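Cd1 (Flavonifractor plautii, PDB 7D39) binds flavin mononucleotide and probably acts as a flavone ene-reductase that starts the breakdown of flavones and flavonols in a gut bacterium. Local coordinates at residues A[137-142]-A[166-171]; A[217-222]-A[234-239]. All blocks are in the same frame, centred on the assembly; numbering follows the deposited sequence.

Interaction 1: residues A[137-142]-A[166-171]; sequences KVISFM and WKVIDN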
ATOM      1  N   LYS A 137       1.427 -11.460  -6.392  1.00 27.23           N
ATOM      2  CA  LYS A 137       2.186 -11.471  -5.143  1.00 31.65           C
ATOM      3  C   LYS A 137       1.229 -11.331  -3.966  1.00 30.33           C
ATOM      4  O   LYS A 137       0.177 -10.692  -4.079  1.00 28.31           O
ATOM      5  CB  LYS A 137       3.244 -10.344  -5.097  1.00 25.41           C
ATOM      6  CG  LYS A 137       4.341 -10.572  -4.044  1.00 28.73           C
ATOM      7  CD  LYS A 137       5.377  -9.458  -4.020  1.00 28.55           C
ATOM      8  CE  LYS A 137       5.966  -9.189  -5.399  1.00 23.72           C
ATOM      9  NZ  LYS A 137       6.552 -10.416  -6.023  1.00 32.29           N
ATOM     10  N   VAL A 138       1.605 -11.936  -2.829  1.00 25.33           N
ATOM     11  CA  VAL A 138       0.853 -11.801  -1.581  1.00 25.15           C
ATOM     12  C   VAL A 138       1.675 -10.993  -0.589  1.00 25.84           C
ATOM     13  O   VAL A 138       2.910 -11.037  -0.597  1.00 24.37           O
ATOM     14  CB  VAL A 138       0.468 -13.166  -0.962  1.00 29.21           C
ATOM     15  CG1 VAL A 138      -0.571 -13.897  -1.823  1.00 27.02           C
ATOM     16  CG2 VAL A 138       1.701 -14.019  -0.759  1.00 34.42           C
ATOM     17  N   ILE A 139       0.976 -10.258   0.278  1.00 23.83           N
ATOM     18  CA  ILE A 139       1.602  -9.372   1.251  1.00 23.45           C
ATOM     19  C   ILE A 139       0.720  -9.314   2.490  1.00 24.21           C
ATOM     20  O   ILE A 139      -0.510  -9.347   2.398  1.00 25.56           O
ATOM     21  CB  ILE A 139       1.838  -7.957   0.671  1.00 26.85           C
ATOM     22  CG1 ILE A 139       2.599  -7.072   1.671  1.00 21.51           C
ATOM     23  CG2 ILE A 139       0.500  -7.311   0.259  1.00 22.32           C
ATOM     24  CD1 ILE A 139       3.403  -5.940   1.025  1.00 20.90           C
ATOM     25  N   SER A 140       1.359  -9.236   3.652  1.00 23.98           N
ATOM     26  CA  SER A 140       0.672  -9.035   4.915  1.00 22.70           C
ATOM     27  C   SER A 140       1.356  -7.916   5.681  1.00 25.40           C
ATOM     28  O   SER A 140       2.561  -7.680   5.534  1.00 21.48           O
ATOM     29  CB  SER A 140       0.648 -10.314   5.746  1.00 23.40           C
ATOM     30  OG  SER A 140      -0.296 -11.236   5.204  1.00 24.27           O
ATOM     31  N   PHE A 141       0.570  -7.228   6.502  1.00 21.70           N
ATOM     32  CA  PHE A 141       1.035  -6.070   7.242  1.00 21.00           C
ATOM     33  C   PHE A 141       0.759  -6.247   8.723  1.00 21.17           C
ATOM     34  O   PHE A 141      -0.239  -6.849   9.121  1.00 21.78           O
ATOM     35  CB  PHE A 141       0.343  -4.798   6.761  1.00 20.61           C
ATOM     36  CG  PHE A 141       0.587  -4.488   5.311  1.00 20.44           C
ATOM     37  CD1 PHE A 141       1.780  -3.919   4.910  1.00 19.92           C
ATOM     38  CD2 PHE A 141      -0.381  -4.747   4.362  1.00 20.89           C
ATOM     39  CE1 PHE A 141       2.003  -3.618   3.582  1.00 23.61           C
ATOM     40  CE2 PHE A 141      -0.168  -4.428   3.021  1.00 20.78           C
ATOM     41  CZ  PHE A 141       1.024  -3.881   2.640  1.00 20.26           C
HETATM   42  N   MSE A 142       1.642  -5.692   9.531  1.00 20.71           N
HETATM   43  CA  MSE A 142       1.403  -5.579  10.956  1.00 20.80           C
HETATM   44  C   MSE A 142       1.733  -4.147  11.318  1.00 20.74           C
HETATM   45  O   MSE A 142       2.781  -3.655  10.934  1.00 22.14           O
HETATM   46  CB  MSE A 142       2.263  -6.563  11.738  1.00 21.11           C
HETATM   47  CG  MSE A 142       2.072  -8.015  11.333  1.00 23.60           C
HETATM   48 SE   MSE A 142       3.127  -9.244  12.470  1.00 31.62          SE
HETATM   49  CE  MSE A 142       4.872  -8.962  11.641  1.00 21.83           C
ATOM     50  N   TRP A 166      -1.374  -6.180  -5.199  1.00 23.44           N
ATOM     51  CA  TRP A 166      -0.954  -7.370  -4.476  1.00 24.11           C
ATOM     52  C   TRP A 166      -2.067  -7.848  -3.554  1.00 27.63           C
ATOM     53  O   TRP A 166      -2.841  -7.053  -3.011  1.00 26.91           O
ATOM     54  CB  TRP A 166       0.305  -7.076  -3.664  1.00 28.43           C
ATOM     55  CG  TRP A 166       1.506  -6.883  -4.500  1.00 22.84           C
ATOM     56  CD1 TRP A 166       1.654  -7.235  -5.799  1.00 23.35           C
ATOM     57  CD2 TRP A 166       2.738  -6.288  -4.098  1.00 23.55           C
ATOM     58  NE1 TRP A 166       2.902  -6.916  -6.233  1.00 23.08           N
ATOM     59  CE2 TRP A 166       3.591  -6.323  -5.209  1.00 22.38           C
ATOM     60  CE3 TRP A 166       3.207  -5.741  -2.903  1.00 26.53           C
ATOM     61  CZ2 TRP A 166       4.889  -5.822  -5.170  1.00 21.99           C
ATOM     62  CZ3 TRP A 166       4.496  -5.247  -2.863  1.00 28.30           C
ATOM     63  CH2 TRP A 166       5.324  -5.290  -3.993  1.00 23.07           C
ATOM     64  N   LYS A 167      -2.141  -9.160  -3.359  1.00 24.86           N
ATOM     65  CA  LYS A 167      -3.227  -9.731  -2.571  1.00 25.44           C
ATOM     66  C   LYS A 167      -2.861  -9.692  -1.087  1.00 24.98           C
ATOM     67  O   LYS A 167      -1.910 -10.348  -0.654  1.00 28.09           O
ATOM     68  CB  LYS A 167      -3.530 -11.152  -3.035  1.00 27.55           C
ATOM     69  CG  LYS A 167      -4.536 -11.877  -2.149  1.00 37.14           C
ATOM     70  CD  LYS A 167      -4.778 -13.291  -2.636  1.00 49.65           C
ATOM     71  CE  LYS A 167      -5.697 -13.331  -3.853  1.00 55.47           C
ATOM     72  NZ  LYS A 167      -5.210 -14.297  -4.888  1.00 54.92           N
ATOM     73  N   VAL A 168      -3.620  -8.923  -0.310  1.00 26.65           N
ATOM     74  CA  VAL A 168      -3.392  -8.809   1.126  1.00 29.32           C
ATOM     75  C   VAL A 168      -3.877 -10.073   1.824  1.00 27.62           C
ATOM     76  O   VAL A 168      -5.004 -10.523   1.611  1.00 26.03           O
ATOM     77  CB  VAL A 168      -4.104  -7.563   1.677  1.00 25.87           C
ATOM     78  CG1 VAL A 168      -3.886  -7.410   3.190  1.00 23.57           C
ATOM     79  CG2 VAL A 168      -3.616  -6.321   0.970  1.00 23.12           C
ATOM     80  N   ILE A 169      -3.041 -10.641   2.690  1.00 27.42           N
ATOM     81  CA  ILE A 169      -3.490 -11.818   3.424  1.00 25.97           C
ATOM     82  C   ILE A 169      -3.908 -11.437   4.841  1.00 33.22           C
ATOM     83  O   ILE A 169      -5.041 -11.714   5.261  1.00 31.89           O
ATOM     84  CB  ILE A 169      -2.422 -12.922   3.412  1.00 26.66           C
ATOM     85  CG1 ILE A 169      -1.996 -13.222   1.970  1.00 26.44           C
ATOM     86  CG2 ILE A 169      -2.939 -14.184   4.112  1.00 27.28           C
ATOM     87  CD1 ILE A 169      -3.103 -13.810   1.089  1.00 27.40           C
ATOM     88  N   ASP A 170      -3.013 -10.790   5.578  1.00 28.27           N
ATOM     89  CA  ASP A 170      -3.339 -10.232   6.878  1.00 24.76           C
ATOM     90  C   ASP A 170      -3.014  -8.743   6.903  1.00 27.74           C
ATOM     91  O   ASP A 170      -2.165  -8.270   6.149  1.00 29.90           O
ATOM     92  CB  ASP A 170      -2.589 -10.962   8.001  1.00 24.89           C
ATOM     93  CG  ASP A 170      -3.278 -12.260   8.394  1.00 33.52           C
ATOM     94  OD1 ASP A 170      -4.409 -12.172   8.917  1.00 28.19           O
ATOM     95  OD2 ASP A 170      -2.698 -13.347   8.161  1.00 26.48           O
ATOM     96  N   ASN A 171      -3.713  -7.999   7.779  1.00 23.66           N
ATOM     97  CA  ASN A 171      -3.509  -6.560   7.922  1.00 24.43           C
ATOM     98  C   ASN A 171      -3.865  -6.206   9.373  1.00 22.87           C
ATOM     99  O   ASN A 171      -4.936  -5.697   9.695  1.00 26.15           O
ATOM    100  CB  ASN A 171      -4.339  -5.772   6.910  1.00 22.80           C
ATOM    101  CG  ASN A 171      -3.996  -4.330   6.910  1.00 24.18           C
ATOM    102  OD1 ASN A 171      -3.225  -3.881   7.749  1.00 25.91           O
ATOM    103  ND2 ASN A 171      -4.560  -3.577   5.975  1.00 27.48           N
TER
HETATM  104  O   HOH W   1      -0.357 -13.481   6.610  1.00 28.94           O
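Strands 138-142 and 167-171 run side by side in the same direction, 6° apart, as the last two strands of a flavodoxin-like parallel sheet; helix 153-162 makes the beta-alpha-beta crossover between them. Regular pairing begins with Lys-167 N giving a hydrogen bond to Lys-137 O, after which Lys-167 O accepts from Ile-139 N and Ile-139 O from Ile-169 N. Then the register slips by one residue at a beta bulge, and Phe-141 N turns to Asp-170 O at 2.9 Å.

A side chain fills the break: Ser-140 OG takes the N-H of Asp-170 at 2.8 Å, bent to 149° at the hydrogen. The Ser-140 hydroxyl donates to a water 2.6 Å from its OG, and this water donates in turn to Asp-170 OD2, which also meets Asn-196.

At the other end, Lys-137 and Trp-166 lie alongside each other. With CG turned opposite the backbone nitrogen of Lys-137 (chi1 -162°), the aliphatic chain runs over one indole face. Lys-137 CB makes a CH-pi contact 3.7 Å from the centre of the five-membered ring of Trp-166, and Lys-137 CE reaches Trp-166 CZ2 at 3.5 Å, while NZ goes on to Ala-80 O. Reducing Trp-166 to an alanine would probably strip the lysine methylenes of the face they lie on and open a gap beside Ile-139. Across the strands, Val-138 CB meets Ile-169 CG1 at 3.8 Å, on the side facing helix 184-202. On the side of helix 153-162, Ile-139 CD1 abuts the indole edge, 3.9 Å from Trp-166 CE3.

Interaction 2: residues A[217-222]-A[234-239]; sequences PHCHSR and CLCGLE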
ATOM      1  N   PRO A 217     -17.426  -4.314   2.133  1.00 31.30           N
ATOM      2  CA  PRO A 217     -17.383  -5.734   1.756  1.00 32.01           C
ATOM      3  C   PRO A 217     -16.352  -6.028   0.688  1.00 35.00           C
ATOM      4  O   PRO A 217     -15.946  -7.186   0.523  1.00 38.16           O
ATOM      5  CB  PRO A 217     -18.805  -6.010   1.248  1.00 33.54           C
ATOM      6  CG  PRO A 217     -19.627  -4.807   1.659  1.00 33.70           C
ATOM      7  CD  PRO A 217     -18.683  -3.663   1.739  1.00 32.31           C
ATOM      8  N   HIS A 218     -15.896  -5.028  -0.024  1.00 34.71           N
ATOM      9  CA  HIS A 218     -14.934  -5.227  -1.082  1.00 29.88           C
ATOM     10  C   HIS A 218     -13.498  -4.966  -0.608  1.00 31.72           C
ATOM     11  O   HIS A 218     -12.664  -5.792  -0.797  1.00 35.36           O
ATOM     12  CB  HIS A 218     -15.325  -4.346  -2.257  1.00 32.62           C
ATOM     13  CG  HIS A 218     -14.312  -4.278  -3.339  1.00 31.44           C
ATOM     14  ND1 HIS A 218     -14.147  -5.271  -4.264  1.00 37.28           N
ATOM     15  CD2 HIS A 218     -13.398  -3.334  -3.636  1.00 30.41           C
ATOM     16  CE1 HIS A 218     -13.182  -4.941  -5.093  1.00 37.85           C
ATOM     17  NE2 HIS A 218     -12.711  -3.770  -4.732  1.00 33.37           N
ATOM     18  N   CYS A 219     -13.289  -3.821   0.044  1.00 27.73           N
ATOM     19  CA  CYS A 219     -12.001  -3.280   0.584  1.00 38.81           C
ATOM     20  C   CYS A 219     -11.582  -4.077   1.876  1.00 26.45           C
ATOM     21  O   CYS A 219     -10.453  -4.450   2.027  1.00 25.76           O
ATOM     22  CB  CYS A 219     -11.992  -1.683   0.776  1.00 25.74           C
ATOM     23  SG  CYS A 219     -13.295  -0.458   0.203  1.00 26.48           S
ATOM     24  N   HIS A 220     -12.544  -4.354   2.742  1.00 27.26           N
ATOM     25  CA  HIS A 220     -12.463  -4.730   4.168  1.00 31.21           C
ATOM     26  C   HIS A 220     -12.096  -3.630   5.124  1.00 28.14           C
ATOM     27  O   HIS A 220     -11.987  -3.837   6.287  1.00 26.37           O
ATOM     28  CB  HIS A 220     -11.705  -6.022   4.500  1.00 28.99           C
ATOM     29  CG  HIS A 220     -12.126  -7.186   3.690  1.00 37.86           C
ATOM     30  ND1 HIS A 220     -11.295  -7.801   2.796  1.00 41.47           N
ATOM     31  CD2 HIS A 220     -13.300  -7.845   3.625  1.00 34.05           C
ATOM     32  CE1 HIS A 220     -11.938  -8.785   2.212  1.00 36.77           C
ATOM     33  NE2 HIS A 220     -13.154  -8.831   2.700  1.00 37.08           N
ATOM     34  N   SER A 221     -11.981  -2.451   4.583  1.00 25.87           N
ATOM     35  CA  SER A 221     -11.694  -1.235   5.278  1.00 25.13           C
ATOM     36  C   SER A 221     -12.739  -0.859   6.302  1.00 25.77           C
ATOM     37  O   SER A 221     -13.871  -1.174   6.156  1.00 26.82           O
ATOM     38  CB  SER A 221     -11.581  -0.139   4.245  1.00 24.60           C
ATOM     39  OG  SER A 221     -11.334   1.076   4.827  1.00 38.54           O
ATOM     40  N   ARG A 222     -12.316  -0.151   7.323  1.00 25.29           N
ATOM     41  CA  ARG A 222     -13.199   0.525   8.228  1.00 30.59           C
ATOM     42  C   ARG A 222     -13.135   2.051   8.183  1.00 28.95           C
ATOM     43  O   ARG A 222     -13.720   2.702   8.992  1.00 25.53           O
ATOM     44  CB  ARG A 222     -12.974   0.009   9.646  1.00 28.83           C
ATOM     45  CG  ARG A 222     -13.139  -1.483   9.808  1.00 26.57           C
ATOM     46  CD  ARG A 222     -13.137  -1.892  11.248  1.00 26.80           C
ATOM     47  NE  ARG A 222     -13.381  -3.306  11.388  1.00 34.45           N
ATOM     48  CZ  ARG A 222     -14.560  -3.833  11.692  1.00 34.32           C
ATOM     49  NH1 ARG A 222     -15.593  -3.070  11.885  1.00 32.29           N
ATOM     50  NH2 ARG A 222     -14.697  -5.109  11.793  1.00 31.24           N
ATOM     51  N   CYS A 234     -12.306   4.776   2.101  1.00 32.40           N
ATOM     52  CA  CYS A 234     -11.023   5.473   2.014  1.00 22.84           C
ATOM     53  C   CYS A 234      -9.924   4.632   1.370  1.00 22.37           C
ATOM     54  O   CYS A 234      -8.918   5.190   0.926  1.00 25.70           O
ATOM     55  CB  CYS A 234     -10.580   5.926   3.397  1.00 25.15           C
ATOM     56  SG  CYS A 234     -11.464   7.360   3.963  1.00 26.12           S
ATOM     57  N   LEU A 235     -10.088   3.319   1.281  1.00 23.26           N
ATOM     58  CA  LEU A 235      -9.092   2.465   0.619  1.00 24.24           C
ATOM     59  C   LEU A 235      -9.433   2.315  -0.861  1.00 28.93           C
ATOM     60  O   LEU A 235      -8.677   2.753  -1.727  1.00 24.91           O
ATOM     61  CB  LEU A 235      -9.016   1.095   1.301  1.00 22.79           C
ATOM     62  CG  LEU A 235      -7.996   0.115   0.707  1.00 23.08           C
ATOM     63  CD1 LEU A 235      -6.613   0.764   0.589  1.00 21.64           C
ATOM     64  CD2 LEU A 235      -7.912  -1.163   1.549  1.00 22.91           C
ATOM     65  N   CYS A 236     -10.575   1.693  -1.155  1.00 31.74           N
ATOM     66  CA  CYS A 236     -10.900   1.274  -2.510  1.00 31.54           C
ATOM     67  C   CYS A 236     -11.725   2.303  -3.287  1.00 31.04           C
ATOM     68  O   CYS A 236     -11.877   2.167  -4.504  1.00 25.18           O
ATOM     69  CB  CYS A 236     -11.613  -0.086  -2.453  1.00 29.21           C
ATOM     70  SG  CYS A 236     -13.348  -0.160  -1.884  1.00 31.93           S
ATOM     71  N   GLY A 237     -12.247   3.334  -2.629  1.00 31.67           N
ATOM     72  CA  GLY A 237     -12.877   4.422  -3.340  1.00 31.12           C
ATOM     73  C   GLY A 237     -14.290   4.172  -3.803  1.00 34.97           C
ATOM     74  O   GLY A 237     -14.874   5.056  -4.444  1.00 31.48           O
ATOM     75  N   LEU A 238     -14.857   2.999  -3.521  1.00 33.71           N
ATOM     76  CA  LEU A 238     -16.262   2.772  -3.812  1.00 33.87           C
ATOM     77  C   LEU A 238     -17.100   3.847  -3.137  1.00 32.97           C
ATOM     78  O   LEU A 238     -16.831   4.241  -2.001  1.00 36.13           O
ATOM     79  CB  LEU A 238     -16.688   1.383  -3.339  1.00 29.76           C
ATOM     80  CG  LEU A 238     -16.237   0.211  -4.211  1.00 33.50           C
ATOM     81  CD1 LEU A 238     -16.370  -1.104  -3.480  1.00 31.66           C
ATOM     82  CD2 LEU A 238     -17.040   0.169  -5.499  1.00 34.05           C
ATOM     83  N   GLU A 239     -18.100   4.336  -3.859  1.00 31.25           N
ATOM     84  CA  GLU A 239     -19.009   5.384  -3.393  1.00 40.27           C
ATOM     85  C   GLU A 239     -20.385   4.772  -3.139  1.00 42.40           C
ATOM     86  O   GLU A 239     -20.976   4.157  -4.034  1.00 42.99           O
ATOM     87  CB  GLU A 239     -19.093   6.516  -4.419  1.00 36.24           C
ATOM     88  CG  GLU A 239     -17.720   6.889  -4.992  1.00 31.88           C
ATOM     89  CD  GLU A 239     -17.690   8.243  -5.694  1.00 37.88           C
ATOM     90  OE1 GLU A 239     -18.757   8.759  -6.086  1.00 44.77           O
ATOM     91  OE2 GLU A 239     -16.582   8.791  -5.847  1.00 39.80           O
TER
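His-218 lays CB, CG and CD2 against the methyl CD1 of Leu-238, with CB the closest at 3.6 Å, and the two side chains cross at about a right angle. The pair flanks a four-cysteine cluster whose sequence, a Cys-Pro-X-Cys turn followed by a Cys-X-X-Cys-Gly turn, resembles the paired knuckles of a zinc ribbon. Each turn has a helical start, at 217-219 and 234-236, and then one residue of positive phi, His-220 or Gly-237; the touching parts run 137° apart.

No metal is modelled here. Instead, Cys-219 SG is joined to Cys-236 SG at 2.1 Å, and the same sulfur also lies at bonding distance of Cys-216 SG and Cys-233 SG. One sulfur cannot form three such bonds, so the bonding within the cluster is doubtful. The torsions add to the doubt: chi1 of Cys-219 is nearly eclipsed at -9°, and the torsion about the S-S bond is -41°, far from the usual right angle. What remains secure is that the cluster brings both turns together.

Around it, the imidazole of His-218 meets Cys-236 SG edge-on, with His-218 CD2 3.6 Å from the sulfur. Beyond that edge, His-218 NE2 is hydrogen-bonded to Asp-263, which helps to fix the turn of the ring. On the other flank, Leu-235 packs its CB against Cys-219 CB at 4.1 Å and reaches Met-159 and Leu-162 of helix 153-162. Ser-221 sends its OG to the backbone nitrogen of Asn-223, while its CB lies 4.1 Å from Leu-235 CB.

In the fold
Interactions 1 and 2 show how one helix can serve two layers of a protein. They follow each other along the chain, their centres 16 Å apart and their nearest atoms about 6 Å apart, without touching. Helix 153-162 mediates: Ala-161 meets Ile-139 and Val-168 of interaction 1, whereas Met-159 and Leu-162 receive Leu-235 of interaction 2. The turn 234-239 thus packs onto the crossover helix of the flavin-binding fold, and 217-222 joins it through the cysteine cluster. Interaction 1 is buried in the flavin-binding fold but stands back from the cofactor: the side chain of Phe-141 is about 13 Å from the bound flavin mononucleotide.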